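Local atomic coordinates of 3-oxosteroid 1-dehydrogenase (Sterolibacterium denitrificans, PDB entry 7P18), a protein that is thought to oxidise 3-oxosteroids to 3-oxo-Delta(1)-steroids, using FAD as cofactor and passing the electrons on to an acceptor. Residues A140-E145 against M212-R217; Y191-W196 against H202-G207; Q354-E359 against G367-E372; N445-A448 against K452-E455. All coordinates share one frame; numbering follows the deposited sequence. Where two conformers were deposited one is given.

Contact 1. Residues A140-E145 against M212-R217; sequences ALLGDE and MAAGLR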
loop_
_atom_site.group_PDB
_atom_site.type_symbol
_atom_site.label_atom_id
_atom_site.label_comp_id
_atom_site.label_asym_id
_atom_site.label_seq_id
_atom_site.Cartn_x
_atom_site.Cartn_y
_atom_site.Cartn_z
ATOM N N ALA A 140 22.511 -8.904 -1.807
ATOM C CA ALA A 140 23.938 -8.994 -2.213
ATOM C C ALA A 140 24.035 -8.843 -3.728
ATOM O O ALA A 140 25.022 -8.253 -4.199
ATOM C CB ALA A 140 24.575 -10.285 -1.741
ATOM N N LEU A 141 23.010 -9.270 -4.489
ATOM C CA LEU A 141 23.036 -9.153 -5.980
ATOM C C LEU A 141 23.047 -7.686 -6.409
ATOM O O LEU A 141 23.405 -7.401 -7.571
ATOM C CB LEU A 141 21.840 -9.890 -6.594
ATOM C CG LEU A 141 21.729 -11.384 -6.293
ATOM C CD1 LEU A 141 20.383 -11.922 -6.774
ATOM C CD2 LEU A 141 22.852 -12.169 -6.946
ATOM N N LEU A 142 22.698 -6.748 -5.523
ATOM C CA LEU A 142 22.719 -5.306 -5.866
ATOM C C LEU A 142 24.138 -4.704 -5.800
ATOM O O LEU A 142 24.300 -3.566 -6.295
ATOM C CB LEU A 142 21.785 -4.567 -4.909
ATOM C CG LEU A 142 20.307 -4.931 -5.069
ATOM C CD1 LEU A 142 19.528 -4.361 -3.908
ATOM C CD2 LEU A 142 19.785 -4.428 -6.410
ATOM N N GLY A 143 25.106 -5.391 -5.190
ATOM C CA GLY A 143 26.408 -4.780 -4.852
ATOM C C GLY A 143 26.201 -3.445 -4.142
ATOM O O GLY A 143 25.328 -3.365 -3.238
ATOM N N ASP A 144 26.917 -2.405 -4.580
ATOM C CA ASP A 144 26.949 -1.095 -3.885
ATOM C C ASP A 144 25.586 -0.389 -3.997
ATOM O O ASP A 144 25.335 0.497 -3.168
ATOM C CB ASP A 144 28.089 -0.221 -4.405
ATOM C CG ASP A 144 29.463 -0.767 -4.064
ATOM O OD1 ASP A 144 29.629 -1.346 -2.972
ATOM O OD2 ASP A 144 30.347 -0.615 -4.904
ATOM N N GLU A 145 24.700 -0.797 -4.918
ATOM C CA GLU A 145 23.351 -0.160 -5.049
ATOM C C GLU A 145 22.436 -0.538 -3.884
ATOM O O GLU A 145 21.427 0.171 -3.664
ATOM C CB GLU A 145 22.751 -0.451 -6.424
ATOM C CG GLU A 145 23.414 0.361 -7.528
ATOM C CD GLU A 145 23.366 1.867 -7.333
ATOM O OE1 GLU A 145 22.478 2.358 -6.591
ATOM O OE2 GLU A 145 24.247 2.537 -7.881
ATOM N N MET A 212 10.486 -6.571 -3.753
ATOM C CA MET A 212 9.971 -6.049 -5.034
ATOM C C MET A 212 10.908 -4.946 -5.558
ATOM O O MET A 212 11.346 -5.035 -6.712
ATOM C CB MET A 212 8.547 -5.524 -4.828
ATOM C CG MET A 212 7.924 -4.934 -6.064
ATOM S SD MET A 212 6.256 -4.373 -5.706
ATOM C CE MET A 212 6.610 -2.981 -4.654
ATOM N N ALA A 213 11.206 -3.933 -4.738
ATOM C CA ALA A 213 12.038 -2.782 -5.131
ATOM C C ALA A 213 13.482 -3.219 -5.389
ATOM O O ALA A 213 14.069 -2.782 -6.402
ATOM C CB ALA A 213 11.939 -1.686 -4.095
ATOM N N ALA A 214 14.048 -4.067 -4.546
ATOM C CA ALA A 214 15.413 -4.622 -4.761
ATOM C C ALA A 214 15.458 -5.389 -6.081
ATOM O O ALA A 214 16.385 -5.163 -6.905
ATOM C CB ALA A 214 15.754 -5.549 -3.618
ATOM N N GLY A 215 14.485 -6.295 -6.271
ATOM C CA GLY A 215 14.429 -7.132 -7.498
ATOM C C GLY A 215 14.301 -6.292 -8.753
ATOM O O GLY A 215 14.978 -6.594 -9.734
ATOM N N LEU A 216 13.473 -5.236 -8.742
ATOM C CA LEU A 216 13.292 -4.382 -9.946
ATOM C C LEU A 216 14.566 -3.554 -10.152
ATOM O O LEU A 216 14.991 -3.358 -11.321
ATOM C CB LEU A 216 12.042 -3.518 -9.794
ATOM C CG LEU A 216 10.717 -4.293 -9.849
ATOM C CD1 LEU A 216 9.556 -3.407 -9.399
ATOM C CD2 LEU A 216 10.469 -4.802 -11.268
ATOM N N ARG A 217 15.206 -3.117 -9.066
ATOM C CA ARG A 217 16.477 -2.360 -9.212
ATOM C C ARG A 217 17.506 -3.265 -9.892
ATOM O O ARG A 217 18.189 -2.807 -10.795
ATOM C CB ARG A 217 16.992 -1.829 -7.877
ATOM C CG ARG A 217 18.267 -1.013 -8.039
ATOM C CD ARG A 217 17.980 0.315 -8.667
ATOM N NE ARG A 217 19.142 1.124 -9.013
ATOM C CZ ARG A 217 19.852 1.023 -10.137
ATOM N NH1 ARG A 217 19.580 0.098 -11.043
ATOM N NH2 ARG A 217 20.878 1.831 -10.330
HETATM O O HOH W 1 20.218 3.477 -7.650
#

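Contact 2. Residues Y191-W196 against H202-G207; sequences YLDLPW and HDRKRG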
loop_
_atom_site.group_PDB
_atom_site.type_symbol
_atom_site.label_atom_id
_atom_site.label_comp_id
_atom_site.label_asym_id
_atom_site.label_seq_id
_atom_site.Cartn_x
_atom_site.Cartn_y
_atom_site.Cartn_z
ATOM N N TYR A 191 21.179 -14.890 11.686
ATOM C CA TYR A 191 22.379 -14.948 12.563
ATOM C C TYR A 191 23.463 -15.794 11.895
ATOM O O TYR A 191 24.634 -15.425 12.014
ATOM C CB TYR A 191 21.976 -15.361 13.972
ATOM C CG TYR A 191 21.298 -14.241 14.724
ATOM C CD1 TYR A 191 21.998 -13.096 15.072
ATOM C CD2 TYR A 191 19.973 -14.322 15.108
ATOM C CE1 TYR A 191 21.395 -12.050 15.755
ATOM C CE2 TYR A 191 19.348 -13.284 15.787
ATOM C CZ TYR A 191 20.065 -12.144 16.120
ATOM O OH TYR A 191 19.479 -11.118 16.815
ATOM N N LEU A 192 23.104 -16.828 11.140
ATOM C CA LEU A 192 24.099 -17.745 10.525
ATOM C C LEU A 192 24.558 -17.207 9.165
ATOM O O LEU A 192 25.327 -17.917 8.469
ATOM C CB LEU A 192 23.476 -19.139 10.437
ATOM C CG LEU A 192 22.757 -19.586 11.716
ATOM C CD1 LEU A 192 22.470 -21.079 11.688
ATOM C CD2 LEU A 192 23.538 -19.217 12.976
ATOM N N ASP A 193 24.146 -15.987 8.801
ATOM C CA ASP A 193 24.479 -15.360 7.493
ATOM C C ASP A 193 25.816 -14.634 7.660
ATOM O O ASP A 193 25.843 -13.393 7.533
ATOM C CB ASP A 193 23.346 -14.425 7.048
ATOM C CG ASP A 193 23.349 -14.097 5.565
ATOM O OD1 ASP A 193 24.075 -14.782 4.821
ATOM O OD2 ASP A 193 22.625 -13.149 5.167
ATOM N N LEU A 194 26.892 -15.371 7.969
ATOM C CA LEU A 194 28.051 -14.799 8.719
ATOM C C LEU A 194 28.896 -13.877 7.841
ATOM O O LEU A 194 29.118 -12.731 8.232
ATOM C CB LEU A 194 28.869 -15.892 9.415
ATOM N N PRO A 195 29.357 -14.272 6.629
ATOM C CA PRO A 195 30.204 -13.364 5.849
ATOM C C PRO A 195 29.550 -11.964 5.793
ATOM O O PRO A 195 30.253 -10.958 5.939
ATOM C CB PRO A 195 30.359 -14.031 4.473
ATOM C CG PRO A 195 29.731 -15.413 4.600
ATOM C CD PRO A 195 29.025 -15.529 5.936
ATOM N N TRP A 196 28.214 -11.930 5.675
ATOM C CA TRP A 196 27.375 -10.707 5.523
ATOM C C TRP A 196 27.117 -10.026 6.880
ATOM O O TRP A 196 27.153 -8.781 6.929
ATOM C CB TRP A 196 26.052 -11.044 4.806
ATOM C CG TRP A 196 25.112 -9.880 4.731
ATOM C CD1 TRP A 196 24.247 -9.452 5.695
ATOM C CD2 TRP A 196 24.966 -8.979 3.624
ATOM N NE1 TRP A 196 23.566 -8.341 5.258
ATOM C CE2 TRP A 196 23.987 -8.030 3.990
ATOM C CE3 TRP A 196 25.548 -8.897 2.357
ATOM C CZ2 TRP A 196 23.579 -7.007 3.134
ATOM C CZ3 TRP A 196 25.161 -7.871 1.517
ATOM C CH2 TRP A 196 24.167 -6.962 1.888
ATOM N N HIS A 202 21.469 -5.075 8.539
ATOM C CA HIS A 202 20.276 -5.339 7.679
ATOM C C HIS A 202 20.302 -6.796 7.213
ATOM O O HIS A 202 21.378 -7.267 6.787
ATOM C CB HIS A 202 20.274 -4.429 6.443
ATOM C CG HIS A 202 20.117 -2.980 6.751
ATOM N ND1 HIS A 202 19.112 -2.511 7.576
ATOM C CD2 HIS A 202 20.799 -1.902 6.309
ATOM C CE1 HIS A 202 19.189 -1.195 7.649
ATOM N NE2 HIS A 202 20.232 -0.800 6.873
ATOM N N ASP A 203 19.148 -7.470 7.233
ATOM C CA ASP A 203 19.019 -8.801 6.592
ATOM C C ASP A 203 19.365 -8.617 5.123
ATOM O O ASP A 203 18.841 -7.676 4.475
ATOM C CB ASP A 203 17.629 -9.395 6.822
ATOM C CG ASP A 203 17.491 -10.855 6.462
ATOM O OD1 ASP A 203 18.395 -11.402 5.785
ATOM O OD2 ASP A 203 16.429 -11.409 6.811
ATOM N N ARG A 204 20.282 -9.443 4.644
ATOM C CA ARG A 204 20.678 -9.557 3.224
ATOM C C ARG A 204 19.462 -9.973 2.364
ATOM O O ARG A 204 19.399 -9.602 1.165
ATOM C CB ARG A 204 21.764 -10.629 3.131
ATOM C CG ARG A 204 22.248 -10.886 1.717
ATOM C CD ARG A 204 23.569 -11.618 1.732
ATOM N NE ARG A 204 23.399 -12.978 2.178
ATOM C CZ ARG A 204 23.224 -14.015 1.376
ATOM N NH1 ARG A 204 23.180 -13.861 0.064
ATOM N NH2 ARG A 204 23.088 -15.219 1.899
ATOM N N LYS A 205 18.635 -10.838 2.925
ATOM C CA LYS A 205 17.356 -11.270 2.316
ATOM C C LYS A 205 16.334 -10.170 2.575
ATOM O O LYS A 205 16.149 -9.752 3.758
ATOM C CB LYS A 205 16.862 -12.601 2.880
ATOM C CG LYS A 205 17.799 -13.783 2.678
ATOM C CD LYS A 205 18.079 -14.046 1.248
ATOM C CE LYS A 205 19.007 -15.217 1.060
ATOM N NZ LYS A 205 18.888 -15.755 -0.312
ATOM N N ARG A 206 15.684 -9.730 1.507
ATOM C CA ARG A 206 14.592 -8.733 1.587
ATOM C C ARG A 206 13.266 -9.429 1.257
ATOM O O ARG A 206 13.231 -10.337 0.421
ATOM C CB ARG A 206 14.925 -7.565 0.651
ATOM C CG ARG A 206 16.338 -7.001 0.741
ATOM C CD ARG A 206 16.779 -6.642 2.147
ATOM N NE ARG A 206 15.894 -5.723 2.833
ATOM C CZ ARG A 206 15.814 -5.553 4.155
ATOM N NH1 ARG A 206 16.569 -6.246 4.992
ATOM N NH2 ARG A 206 14.959 -4.678 4.651
ATOM N N GLY A 207 12.206 -8.984 1.913
ATOM C CA GLY A 207 10.829 -9.467 1.736
ATOM C C GLY A 207 9.881 -8.354 1.351
ATOM O O GLY A 207 10.275 -7.162 1.400
HETATM O O HOH W 2 21.223 -11.460 6.493
#

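Contact 3. Residues Q354-E359 against G367-E372; sequences QRFINE and GAAMYE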
loop_
_atom_site.group_PDB
_atom_site.type_symbol
_atom_site.label_atom_id
_atom_site.label_comp_id
_atom_site.label_asym_id
_atom_site.label_seq_id
_atom_site.Cartn_x
_atom_site.Cartn_y
_atom_site.Cartn_z
ATOM N N GLN A 354 -19.147 5.136 20.932
ATOM C CA GLN A 354 -19.986 4.210 20.127
ATOM C C GLN A 354 -19.133 3.615 19.003
ATOM O O GLN A 354 -18.290 4.362 18.416
ATOM C CB GLN A 354 -21.183 4.919 19.491
ATOM C CG GLN A 354 -22.050 5.750 20.434
ATOM C CD GLN A 354 -22.805 6.773 19.601
ATOM O OE1 GLN A 354 -22.269 7.422 18.688
ATOM N NE2 GLN A 354 -24.077 6.939 19.896
ATOM N N ARG A 355 -19.394 2.357 18.651
ATOM C CA ARG A 355 -18.822 1.729 17.432
ATOM C C ARG A 355 -19.520 2.285 16.194
ATOM O O ARG A 355 -20.721 2.618 16.281
ATOM C CB ARG A 355 -18.929 0.200 17.499
ATOM C CG ARG A 355 -18.038 -0.418 18.565
ATOM C CD ARG A 355 -18.272 -1.922 18.664
ATOM N NE ARG A 355 -17.913 -2.619 17.434
ATOM C CZ ARG A 355 -18.694 -3.455 16.750
ATOM N NH1 ARG A 355 -19.919 -3.738 17.157
ATOM N NH2 ARG A 355 -18.240 -4.007 15.629
ATOM N N PHE A 356 -18.827 2.342 15.044
ATOM C CA PHE A 356 -19.424 2.884 13.785
ATOM C C PHE A 356 -18.988 2.082 12.560
ATOM O O PHE A 356 -19.530 2.361 11.432
ATOM C CB PHE A 356 -19.079 4.358 13.588
ATOM C CG PHE A 356 -17.619 4.694 13.568
ATOM C CD1 PHE A 356 -16.912 4.673 12.394
ATOM C CD2 PHE A 356 -16.941 5.008 14.737
ATOM C CE1 PHE A 356 -15.560 4.956 12.384
ATOM C CE2 PHE A 356 -15.586 5.268 14.738
ATOM C CZ PHE A 356 -14.888 5.240 13.548
ATOM N N ILE A 357 -18.056 1.139 12.750
ATOM C CA ILE A 357 -17.432 0.368 11.646
ATOM C C ILE A 357 -17.077 -1.033 12.135
ATOM O O ILE A 357 -16.517 -1.172 13.234
ATOM C CB ILE A 357 -16.209 1.108 11.074
ATOM C CG1 ILE A 357 -15.630 0.427 9.831
ATOM C CG2 ILE A 357 -15.106 1.363 12.116
ATOM C CD1 ILE A 357 -16.555 0.360 8.637
ATOM N N ASN A 358 -17.291 -2.019 11.254
ATOM C CA ASN A 358 -16.637 -3.345 11.343
ATOM C C ASN A 358 -15.144 -3.129 11.555
ATOM O O ASN A 358 -14.472 -2.626 10.632
ATOM C CB ASN A 358 -16.963 -4.225 10.133
ATOM C CG ASN A 358 -16.246 -5.567 10.149
ATOM O OD1 ASN A 358 -15.565 -5.915 11.106
ATOM N ND2 ASN A 358 -16.415 -6.335 9.080
ATOM N N GLU A 359 -14.585 -3.519 12.708
ATOM C CA GLU A 359 -13.144 -3.289 12.970
ATOM C C GLU A 359 -12.277 -4.056 11.968
ATOM O O GLU A 359 -11.173 -3.616 11.711
ATOM C CB GLU A 359 -12.709 -3.708 14.372
ATOM C CG GLU A 359 -13.241 -2.802 15.474
ATOM C CD GLU A 359 -14.681 -2.968 15.889
ATOM O OE1 GLU A 359 -15.341 -3.959 15.440
ATOM O OE2 GLU A 359 -15.157 -2.093 16.626
ATOM N N GLY A 367 -11.228 3.905 6.652
ATOM C CA GLY A 367 -10.971 5.354 6.500
ATOM C C GLY A 367 -12.218 6.101 6.061
ATOM O O GLY A 367 -12.595 7.122 6.716
ATOM N N ALA A 368 -12.908 5.616 5.033
ATOM C CA ALA A 368 -14.127 6.272 4.526
ATOM C C ALA A 368 -15.178 6.341 5.631
ATOM O O ALA A 368 -15.851 7.375 5.734
ATOM C CB ALA A 368 -14.664 5.555 3.317
ATOM N N ALA A 369 -15.298 5.301 6.457
ATOM C CA ALA A 369 -16.304 5.231 7.526
ATOM C C ALA A 369 -15.933 6.225 8.632
ATOM O O ALA A 369 -16.870 6.707 9.279
ATOM C CB ALA A 369 -16.421 3.824 8.078
ATOM N N MET A 370 -14.648 6.463 8.882
ATOM C CA MET A 370 -14.214 7.484 9.902
ATOM C C MET A 370 -14.765 8.857 9.465
ATOM O O MET A 370 -15.409 9.548 10.276
ATOM C CB MET A 370 -12.696 7.540 10.041
ATOM C CG MET A 370 -12.084 6.298 10.679
ATOM S SD MET A 370 -10.338 6.307 10.689
ATOM C CE MET A 370 -9.950 7.675 11.788
ATOM N N TYR A 371 -14.605 9.202 8.193
ATOM C CA TYR A 371 -15.115 10.496 7.647
ATOM C C TYR A 371 -16.633 10.497 7.696
ATOM O O TYR A 371 -17.247 11.528 8.052
ATOM C CB TYR A 371 -14.539 10.793 6.265
ATOM C CG TYR A 371 -13.140 11.343 6.278
ATOM C CD1 TYR A 371 -12.878 12.650 6.688
ATOM C CD2 TYR A 371 -12.052 10.556 5.948
ATOM C CE1 TYR A 371 -11.588 13.156 6.707
ATOM C CE2 TYR A 371 -10.763 11.046 5.945
ATOM C CZ TYR A 371 -10.523 12.346 6.368
ATOM O OH TYR A 371 -9.255 12.802 6.348
ATOM N N GLU A 372 -17.270 9.388 7.358
ATOM C CA GLU A 372 -18.747 9.320 7.332
ATOM C C GLU A 372 -19.277 9.531 8.751
ATOM O O GLU A 372 -20.233 10.344 8.927
ATOM C CB GLU A 372 -19.234 7.999 6.738
ATOM C CG GLU A 372 -20.706 7.989 6.412
ATOM C CD GLU A 372 -21.669 7.793 7.567
ATOM O OE1 GLU A 372 -21.225 7.283 8.645
ATOM O OE2 GLU A 372 -22.876 8.160 7.394
#

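Contact 4. Residues N445-A448 against K452-E455; sequences NQYA and KDRE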
loop_
_atom_site.group_PDB
_atom_site.type_symbol
_atom_site.label_atom_id
_atom_site.label_comp_id
_atom_site.label_asym_id
_atom_site.label_seq_id
_atom_site.Cartn_x
_atom_site.Cartn_y
_atom_site.Cartn_z
ATOM N N ASN A 445 -18.997 -8.054 24.676
ATOM C CA ASN A 445 -18.887 -9.277 25.510
ATOM C C ASN A 445 -20.052 -10.216 25.165
ATOM O O ASN A 445 -19.804 -11.435 25.060
ATOM C CB ASN A 445 -18.724 -8.876 26.987
ATOM C CG ASN A 445 -17.374 -8.228 27.244
ATOM O OD1 ASN A 445 -16.530 -8.174 26.343
ATOM N ND2 ASN A 445 -17.171 -7.691 28.443
ATOM N N GLN A 446 -21.252 -9.681 24.954
ATOM C CA GLN A 446 -22.421 -10.483 24.512
ATOM C C GLN A 446 -22.148 -11.057 23.118
ATOM O O GLN A 446 -22.406 -12.262 22.917
ATOM C CB GLN A 446 -23.699 -9.665 24.429
ATOM C CG GLN A 446 -24.162 -9.047 25.742
ATOM C CD GLN A 446 -25.390 -8.212 25.456
ATOM O OE1 GLN A 446 -26.076 -8.442 24.462
ATOM N NE2 GLN A 446 -25.679 -7.237 26.311
ATOM N N TYR A 447 -21.643 -10.233 22.188
ATOM C CA TYR A 447 -21.361 -10.663 20.800
ATOM C C TYR A 447 -20.339 -11.808 20.804
ATOM O O TYR A 447 -20.488 -12.793 20.029
ATOM C CB TYR A 447 -20.864 -9.490 19.950
ATOM C CG TYR A 447 -21.822 -8.340 19.789
ATOM C CD1 TYR A 447 -23.191 -8.493 19.976
ATOM C CD2 TYR A 447 -21.364 -7.089 19.373
ATOM C CE1 TYR A 447 -24.068 -7.429 19.814
ATOM C CE2 TYR A 447 -22.231 -6.017 19.212
ATOM C CZ TYR A 447 -23.584 -6.184 19.432
ATOM O OH TYR A 447 -24.438 -5.140 19.259
ATOM N N ALA A 448 -19.288 -11.685 21.621
ATOM C CA ALA A 448 -18.178 -12.659 21.654
ATOM C C ALA A 448 -18.710 -14.028 22.123
ATOM O O ALA A 448 -18.204 -15.075 21.610
ATOM C CB ALA A 448 -17.040 -12.169 22.509
ATOM N N LYS A 452 -21.531 -13.488 17.194
ATOM C CA LYS A 452 -22.261 -12.626 16.228
ATOM C C LYS A 452 -22.209 -11.163 16.686
ATOM O O LYS A 452 -22.790 -10.811 17.731
ATOM C CB LYS A 452 -23.696 -13.117 16.028
ATOM C CG LYS A 452 -23.813 -14.553 15.526
ATOM C CD LYS A 452 -23.325 -14.732 14.103
ATOM C CE LYS A 452 -24.243 -15.587 13.259
ATOM N NZ LYS A 452 -24.241 -15.112 11.855
ATOM N N ASP A 453 -21.534 -10.331 15.897
ATOM C CA ASP A 453 -21.540 -8.863 16.057
ATOM C C ASP A 453 -22.827 -8.377 15.403
ATOM O O ASP A 453 -22.888 -8.325 14.149
ATOM C CB ASP A 453 -20.257 -8.284 15.462
ATOM C CG ASP A 453 -20.312 -6.784 15.238
ATOM O OD1 ASP A 453 -21.254 -6.125 15.755
ATOM O OD2 ASP A 453 -19.427 -6.277 14.508
ATOM N N ARG A 454 -23.820 -8.050 16.219
ATOM C CA ARG A 454 -25.190 -7.752 15.734
ATOM C C ARG A 454 -25.236 -6.395 15.029
ATOM O O ARG A 454 -26.216 -6.168 14.337
ATOM C CB ARG A 454 -26.192 -7.756 16.888
ATOM C CG ARG A 454 -26.336 -9.105 17.573
ATOM C CD ARG A 454 -26.953 -10.184 16.686
ATOM N NE ARG A 454 -26.981 -11.479 17.367
ATOM C CZ ARG A 454 -27.287 -12.646 16.811
ATOM N NH1 ARG A 454 -27.592 -12.729 15.526
ATOM N NH2 ARG A 454 -27.245 -13.750 17.541
ATOM N N GLU A 455 -24.227 -5.527 15.185
ATOM C CA GLU A 455 -24.233 -4.175 14.569
ATOM C C GLU A 455 -23.424 -4.146 13.273
ATOM O O GLU A 455 -23.925 -3.618 12.285
ATOM C CB GLU A 455 -23.752 -3.146 15.591
ATOM C CG GLU A 455 -24.803 -2.905 16.667
ATOM C CD GLU A 455 -24.289 -2.086 17.828
ATOM O OE1 GLU A 455 -24.130 -0.871 17.653
ATOM O OE2 GLU A 455 -24.002 -2.677 18.888
#

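Contact 1. Residues A140-E145 against M212-R217
L142 reaches over to A214 and R217 with both of its methyl branches. Its CG lies beside its own backbone N (chi1 -66°), which aims the fork at the helix: CD1 meets the methyl CB of A214 at 4.0 Å, while CD2 rests 3.5 Å from the backbone O of A214. CD2 also lies 4.1 Å from CG of R217, where the aliphatic stem of the arginine begins to turn. The largely 3-10 segment 140-145, in the loop after strand 131-138, thereby covers one side of helix 208-222. From another side of that helix L216 packs on helix 17-28 of the Rossmann-type FAD-binding fold. R217 runs out with CG opposite its backbone N and then bends at chi2 (73°), which brings its guanidinium near E145. The charges stop short of a salt bridge, OE1 of E145 being 4.1 Å from NH2 of R217, with the two planar groups 38° apart. Water 1 spans them instead, donating to OE1 of E145 at 2.7 Å and accepting in plane from NE of R217 at 2.9 Å. N148 also binds OE1 of E145, and Y42 makes a cation-pi contact with R217.

Contact 2. Residues Y191-W196 against H202-G207
R204 is held by a carboxylate, D193, at the edge of its guanidinium and by the indole of W196 against its aliphatic stem, where the Asx turn that leads into strand 205-206 comes back against the short helix 194-197. In that turn OD1 of D203 accepts from the backbone N of K205, while OD2 of D203 is bound by R189 and by the backbone N of S163. The salt bridge is a side-on grip: NE of R204 gives its hydrogen to OD2 of D193 on the syn side at 3.1 Å, and NH2 of R204 reaches OD1 of D193 at 3.1 Å. A weak bond from NE to OD1 adds a third link, and the two planar groups stand 49° apart. NH1 of R204 is taken by D138, so R204 is shared between two acids. Water 2 adds a separate link, donating to OD2 of D193 at 2.6 Å and accepting from the backbone N of R204 at 2.9 Å. The indole is satisfied too: NE1 of W196 donates to O of H202 at 2.9 Å, nearly straight (167°) and in the ring plane, and R197 is a second donor to that oxygen. O of D203 is met by NH1 of R206 at 2.7 Å. Over one indole face, CB of R204 makes a CH-pi contact 3.5 Å from the centroid of the five-membered ring of W196.

Contact 3. Residues Q354-E359 against G367-E372
I357 and F356 receive the small bump that A369 raises on helix 363-377. The methyl CB of A369 is met by the end of the isoleucine, CD1 of I357 lying 3.5 Å away, with CG1 and CB of I357 a little farther behind. Beside it the phenyl ring lies obliquely against the helix backbone: CD1 of F356 is 3.7 Å from O of A369, and CE1 of F356 is 3.8 Å from CA of M370. The start of the methionine chain finishes this fit, CG of M370 being 4.1 Å from CE1 of F356. The ring gets there because CG of F356 sits between the backbone N and the carbonyl carbon (chi1 57°). The helix that follows the loop thus turns back along it. V348 and N373 also touch F356, and M370 packs on A493 of strand 486-502. An alanine in place of F356 would probably open a gap beside the backbone of A369 and M370 and leave CG of M370 without its ring neighbour. Polar groups of the loop turn to other mates: R355 grips E359 side-on, NE of R355 to OE2 of E359 at 2.9 Å. With no hydrogen bond between residues 354-359 and 367-372, cohesion here comes mainly from apolar fit, which probably sets position by shape rather than by bond direction.

Contact 4. Residues N445-A448 against K452-E455
Y447 lies flat under the chain of D453 and R454, and nearly all the close packing is its own. The backbone N of R454 sits 3.6 Å above the plane, over the ring centre, and CA of D453 makes a CH-pi contact 4.1 Å from the centroid of the Y447 ring, toward its rim. CB of Y447 comes within 3.2 Å of O of K452. At the far end the hydroxyl OH of Y447 donates to OE2 of E455 over a short 2.5 Å, in the ring plane and to the anti lone pair, the carboxylate standing 76° from the ring. The chain leaving helix 434-450 folds back over the helix's last turns and then makes an Asx turn, in which OD1 of D453 accepts from the backbone N of E455. OD2 of the buried D453 forms a salt bridge to R355. A leucine in place of Y447 would probably leave OE2 of E455 without its hydroxyl partner and strip the D453-R454 backbone of the flat surface beneath it. The outer side, with K452 and R454 exposed, is looser. A weak bond joins N of K452 to O of Y447 at 3.1 Å. R454 touches the ring through CG, 3.6 Å from CE1 of Y447, before its guanidinium, with CB of K452 over one face, makes a salt bridge to D450 at the end of helix 434-450.

How the contacts relate
Along the chain, residues 140-145 follow strand 131-138 and meet 212-217 some 70 residues on, so contact 1 closes a long loop. Contact 2 is nested within it, closing the short excursion between helix 194-197 and strand 205-206, which runs on into helix 208-222; the two touch where CB of A140 packs 3.9 Å from CD of R204. Contacts 3 and 4 follow in series, on the other side of the chain's centre from contact 1. Contact 3 turns helix 363-377 back along the loop before it, and contact 4 folds the chain after helix 434-450 back onto it. A salt bridge from R355 to D453 joins these two short closures.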